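Local coordinates for protein endo-1,3-beta-glucanase, family GH16 (Zobellia galactanivorans, PDB 4BPZ) that probably hydrolyses internal beta-1,3-linkages of glucans such as algal laminarin, this piece being its calcium-binding family 16 glycoside hydrolase domain, at residues 23-28 with 85-90; 70-73 with 78-81. The protein carries 1 engineered substitution. One frame throughout, in Å; residues are numbered along the deposited sequence.

How the contacts relate
Both contacts attach to the same sheet system, in which strands 63-75 and 82-93 are neighbours, and their centres lie about 22 Å apart. Contact 1 is partly buried and joins distant parts of the sequence: the loop 23-28 lies beside strand 82-93, with two buried apolar side chains at one end and a lysine and a water at the other. Contact 2 is a surface contact within a hairpin, where short strand 78-80 pairs with strand 63-75 through backbone hydrogen bonds and a surface salt bridge. Strand 82-93 follows 78-80 in the chain after a corner at Asp81, so the chain passes from the outlying hairpin to the strand that meets loop 23-28.

Contact 1. Residues 23-28 with 85-90; sequences GKPDPE and ARLNSK
With CG of Lys90 lying beside its own backbone N (chi1 -74°) and the chain beyond it extended, the lysine reaches across to Pro27, while Leu87 projects from its strand toward the loop and its chi1 of -57° and extended chi2 place CD1 near Pro25. Both pairs lie where a loop packs against the side of a strand turned away from the glycan pocket, within the beta jelly roll of the family 16 glycoside hydrolases, the concanavalin-like sandwich. Loop 23-28 leads into strand 30-32, and its residues 25-28 run roughly parallel to residues 87-90 of strand 82-93.

At the buried end, CG of the Pro25 ring comes 4.5 Å from CD1 of Leu87, a loose apolar touch. Tyr32 and Leu64 pack against both residues and complete the cluster. The neighbouring side chain, Arg86, one residue earlier, serves the other face of the sheet: it forms a salt bridge with Glu123 and a weak hydrogen bond to a bound glucose, so this contact lies behind the glycan pocket.

At the outer end, the ammonium NZ of Lys90 donates to the carbonyl O of Pro27 at 2.9 Å, in the carbonyl plane, with a C=O...N angle of 160°. CD of Lys90 also grazes that oxygen, at 3.4 Å from Pro27 O. Lys90 is modelled in two conformers, so how constantly this bond is made stays doubtful.

Within the loop, Asp26 OD1 accepts from the backbone N of Glu28 at 2.9 Å, forming an Asx turn; the N approaches from above the carboxylate plane. A single water donates to both Glu28 O and Lys90 O, each 2.8 Å from the water oxygen, linking the two backbones next to the lysine.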
loop_
_atom_site.group_PDB
_atom_site.type_symbol
_atom_site.label_atom_id
_atom_site.label_comp_id
_atom_site.label_asym_id
_atom_site.label_seq_id
_atom_site.Cartn_x
_atom_site.Cartn_y
_atom_site.Cartn_z
ATOM N N GLY A 23 -3.518 19.529 6.840
ATOM C CA GLY A 23 -2.463 19.885 5.933
ATOM C C GLY A 23 -1.768 18.679 5.423
ATOM O O GLY A 23 -2.486 17.670 5.098
ATOM N N LYS A 24 -0.448 18.774 5.134
ATOM C CA LYS A 24 0.307 17.739 4.498
ATOM C C LYS A 24 0.354 16.566 5.510
ATOM O O LYS A 24 0.513 16.688 6.739
ATOM C CB LYS A 24 1.731 18.200 4.194
ATOM C CG LYS A 24 1.862 19.425 3.272
ATOM C CD LYS A 24 3.371 19.744 3.011
ATOM C CE LYS A 24 4.314 19.915 4.252
ATOM N NZ LYS A 24 4.957 18.743 4.980
ATOM N N PRO A 25 0.295 15.339 5.028
ATOM C CA PRO A 25 0.711 14.206 5.860
ATOM C C PRO A 25 2.004 14.518 6.646
ATOM O O PRO A 25 2.992 15.079 6.101
ATOM C CB PRO A 25 0.910 13.080 4.817
ATOM C CG PRO A 25 -0.032 13.434 3.758
ATOM C CD PRO A 25 -0.011 14.945 3.613
ATOM N N ASP A 26 2.014 14.102 7.908
ATOM C CA ASP A 26 3.147 14.441 8.803
ATOM C C ASP A 26 4.508 14.047 8.151
ATOM O O ASP A 26 4.756 12.840 7.988
ATOM C CB ASP A 26 2.893 13.745 10.140
ATOM C CG ASP A 26 3.916 14.067 11.194
ATOM O OD1 ASP A 26 4.991 14.613 10.939
ATOM O OD2 ASP A 26 3.604 13.719 12.357
ATOM N N PRO A 27 5.411 15.017 7.905
ATOM C CA PRO A 27 6.702 14.646 7.281
ATOM C C PRO A 27 7.621 13.842 8.145
ATOM O O PRO A 27 8.590 13.264 7.690
ATOM C CB PRO A 27 7.276 15.985 6.892
ATOM C CG PRO A 27 6.780 16.902 8.009
ATOM C CD PRO A 27 5.273 16.466 8.103
ATOM N N GLU A 28 7.383 13.793 9.454
ATOM C CA GLU A 28 8.143 12.880 10.300
ATOM C C GLU A 28 7.715 11.441 10.185
ATOM O O GLU A 28 8.474 10.537 10.566
ATOM C CB GLU A 28 8.022 13.284 11.787
ATOM C CG GLU A 28 8.710 14.598 12.190
ATOM C CD GLU A 28 8.528 15.020 13.694
ATOM O OE1 GLU A 28 7.974 14.255 14.547
ATOM O OE2 GLU A 28 8.958 16.161 14.050
ATOM N N ALA A 85 -1.145 9.796 -5.285
ATOM C CA ALA A 85 -0.047 9.838 -4.312
ATOM C C ALA A 85 0.282 8.417 -3.897
ATOM O O ALA A 85 -0.555 7.512 -3.892
ATOM C CB ALA A 85 -0.392 10.677 -3.105
ATOM N N ARG A 86 1.568 8.268 -3.538
ATOM C CA ARG A 86 2.156 6.997 -3.068
ATOM C C ARG A 86 3.023 7.359 -1.823
ATOM O O ARG A 86 4.104 7.935 -2.000
ATOM C CB ARG A 86 2.982 6.318 -4.178
ATOM C CG ARG A 86 3.673 5.048 -3.759
ATOM C CD ARG A 86 4.138 4.330 -5.005
ATOM N NE ARG A 86 5.036 3.180 -4.688
ATOM C CZ ARG A 86 5.027 2.030 -5.356
ATOM N NH1 ARG A 86 4.063 1.690 -6.176
ATOM N NH2 ARG A 86 6.028 1.154 -5.100
ATOM N N LEU A 87 2.538 7.034 -0.670
ATOM C CA LEU A 87 3.203 7.328 0.619
ATOM C C LEU A 87 3.944 6.094 1.084
ATOM O O LEU A 87 3.535 4.961 0.797
ATOM C CB LEU A 87 2.211 7.692 1.676
ATOM C CG LEU A 87 1.291 8.859 1.401
ATOM C CD1 LEU A 87 0.370 9.113 2.595
ATOM C CD2 LEU A 87 2.061 10.085 1.047
ATOM N N ASN A 88 5.074 6.314 1.754
ATOM C CA ASN A 88 5.813 5.231 2.446
ATOM C C ASN A 88 5.982 5.631 3.870
ATOM O O ASN A 88 6.299 6.829 4.143
ATOM C CB ASN A 88 7.224 5.028 1.855
ATOM C CG ASN A 88 7.295 4.646 0.395
ATOM O OD1 ASN A 88 6.278 4.374 -0.306
ATOM N ND2 ASN A 88 8.451 4.574 -0.104
ATOM N N SER A 89 5.803 4.732 4.818
ATOM C CA SER A 89 6.120 5.098 6.210
ATOM C C SER A 89 7.623 5.308 6.366
ATOM O O SER A 89 8.451 4.565 5.833
ATOM C CB SER A 89 5.658 3.999 7.170
ATOM O OG SER A 89 6.254 2.725 6.965
ATOM N N LYS A 90 7.916 6.331 7.197
ATOM C CA LYS A 90 9.260 6.667 7.683
ATOM C C LYS A 90 9.456 5.845 8.970
ATOM O O LYS A 90 9.675 6.354 10.064
ATOM C CB LYS A 90 9.403 8.185 7.917
ATOM C CG LYS A 90 9.517 8.907 6.623
ATOM C CD LYS A 90 10.117 10.274 6.927
ATOM C CE LYS A 90 10.238 10.981 5.577
ATOM N NZ LYS A 90 10.629 12.423 5.794
HETATM O O HOH W 1 8.158 8.040 11.708
#

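Contact 2. Residues 70-73 with 78-81; sequences KEKY and STKD
Tyr73 and Lys80 form an antiparallel hydrogen-bonded pair in the hairpin of strands 63-75 and 78-80: Tyr73 N donates to Lys80 O at 3.0 Å, and Lys80 N returns a bond to Tyr73 O at 2.9 Å. Farther from the turn, Glu71 N donates to Asp81 O, from above the carbonyl plane, and so carries the pairing as far as the corner where the chain leaves for strand 82-93.

Lys72 spans the outer side of this hairpin. From CB, its CG lies beside the backbone N, anti to the carbonyl carbon, and a sharp bend at the next bond (chi2 -82°) swings the chain over the partner strand. CD of Lys72 then passes 4.3 Å from the methyl CG2 of Thr79. The same Lys72 CD is 3.2 Å from Asp81 OD1, and CE keeps alongside that oxygen. At the tip, NZ of Lys72 makes a salt bridge to Asp81 OD1, 2.6 Å away and met from above the carboxylate plane, while the two side chains lie side by side, pointing the same way. Replacing Asp81 by an alanine is likely to leave the ammonium of Lys72 without this mate and its chain freer to swing.

Backbone pairing thus holds the strands together, and the charged bridge adds a link on an exposed side, where solvent is likely to weaken its contribution.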
loop_
_atom_site.group_PDB
_atom_site.type_symbol
_atom_site.label_atom_id
_atom_site.label_comp_id
_atom_site.label_asym_id
_atom_site.label_seq_id
_atom_site.Cartn_x
_atom_site.Cartn_y
_atom_site.Cartn_z
ATOM N N LYS A 70 -7.980 12.586 -12.953
ATOM C CA LYS A 70 -7.651 12.656 -14.393
ATOM C C LYS A 70 -7.136 14.055 -14.648
ATOM O O LYS A 70 -7.883 15.080 -14.538
ATOM C CB LYS A 70 -8.909 12.365 -15.233
ATOM C CG LYS A 70 -8.588 12.334 -16.736
ATOM C CD LYS A 70 -9.775 11.852 -17.515
ATOM C CE LYS A 70 -9.371 11.633 -18.971
ATOM N NZ LYS A 70 -10.555 11.075 -19.695
ATOM N N GLU A 71 -5.865 14.155 -15.002
ATOM C CA GLU A 71 -5.124 15.425 -15.038
ATOM C C GLU A 71 -3.867 15.135 -15.808
ATOM O O GLU A 71 -3.097 14.209 -15.462
ATOM C CB GLU A 71 -4.728 15.809 -13.528
ATOM C CG GLU A 71 -3.797 16.963 -13.478
ATOM C CD GLU A 71 -3.284 17.305 -12.111
ATOM O OE1 GLU A 71 -3.593 16.622 -11.095
ATOM O OE2 GLU A 71 -2.568 18.352 -12.032
ATOM N N LYS A 72 -3.561 15.932 -16.831
ATOM C CA LYS A 72 -2.264 15.784 -17.539
ATOM C C LYS A 72 -1.158 16.285 -16.578
ATOM O O LYS A 72 -1.263 17.401 -16.053
ATOM C CB LYS A 72 -2.215 16.589 -18.862
ATOM C CG LYS A 72 -3.217 16.044 -19.877
ATOM C CD LYS A 72 -2.663 14.828 -20.605
ATOM C CE LYS A 72 -3.580 14.561 -21.799
ATOM N NZ LYS A 72 -3.358 13.298 -22.550
ATOM N N TYR A 73 -0.096 15.521 -16.455
ATOM C CA TYR A 73 0.977 15.918 -15.586
ATOM C C TYR A 73 2.243 15.399 -16.094
ATOM O O TYR A 73 2.332 14.243 -16.541
ATOM C CB TYR A 73 0.714 15.344 -14.168
ATOM C CG TYR A 73 1.703 15.775 -13.086
ATOM C CD1 TYR A 73 1.476 16.942 -12.396
ATOM C CD2 TYR A 73 2.858 15.099 -12.808
ATOM C CE1 TYR A 73 2.366 17.451 -11.435
ATOM C CE2 TYR A 73 3.770 15.555 -11.885
ATOM C CZ TYR A 73 3.516 16.724 -11.199
ATOM O OH TYR A 73 4.457 17.152 -10.269
ATOM N N SER A 78 8.143 13.018 -18.894
ATOM C CA SER A 78 7.187 11.897 -19.013
ATOM C C SER A 78 5.815 12.446 -18.703
ATOM O O SER A 78 5.612 12.893 -17.576
ATOM C CB SER A 78 7.579 10.809 -18.097
ATOM O OG SER A 78 6.483 9.826 -18.056
ATOM N N THR A 79 4.858 12.426 -19.640
ATOM C CA THR A 79 3.492 12.926 -19.365
ATOM C C THR A 79 2.585 11.754 -19.120
ATOM O O THR A 79 2.661 10.739 -19.890
ATOM C CB THR A 79 3.010 13.736 -20.550
ATOM O OG1 THR A 79 3.940 14.842 -20.753
ATOM C CG2 THR A 79 1.634 14.311 -20.307
ATOM N N LYS A 80 1.754 11.879 -18.107
ATOM C CA LYS A 80 0.730 10.892 -17.839
ATOM C C LYS A 80 -0.596 11.633 -17.754
ATOM O O LYS A 80 -0.662 12.866 -17.633
ATOM C CB LYS A 80 0.997 10.158 -16.499
ATOM C CG LYS A 80 2.276 9.373 -16.461
ATOM C CD LYS A 80 2.222 8.154 -17.414
ATOM C CE LYS A 80 3.570 7.420 -17.427
ATOM N NZ LYS A 80 3.679 6.462 -18.505
ATOM N N ASP A 81 -1.664 10.839 -17.810
ATOM C CA ASP A 81 -3.036 11.391 -17.865
ATOM C C ASP A 81 -3.736 11.380 -16.506
ATOM O O ASP A 81 -4.877 11.844 -16.411
ATOM C CB ASP A 81 -3.878 10.526 -18.820
ATOM C CG ASP A 81 -3.439 10.657 -20.248
ATOM O OD1 ASP A 81 -2.778 11.677 -20.582
ATOM O OD2 ASP A 81 -3.759 9.737 -21.036
#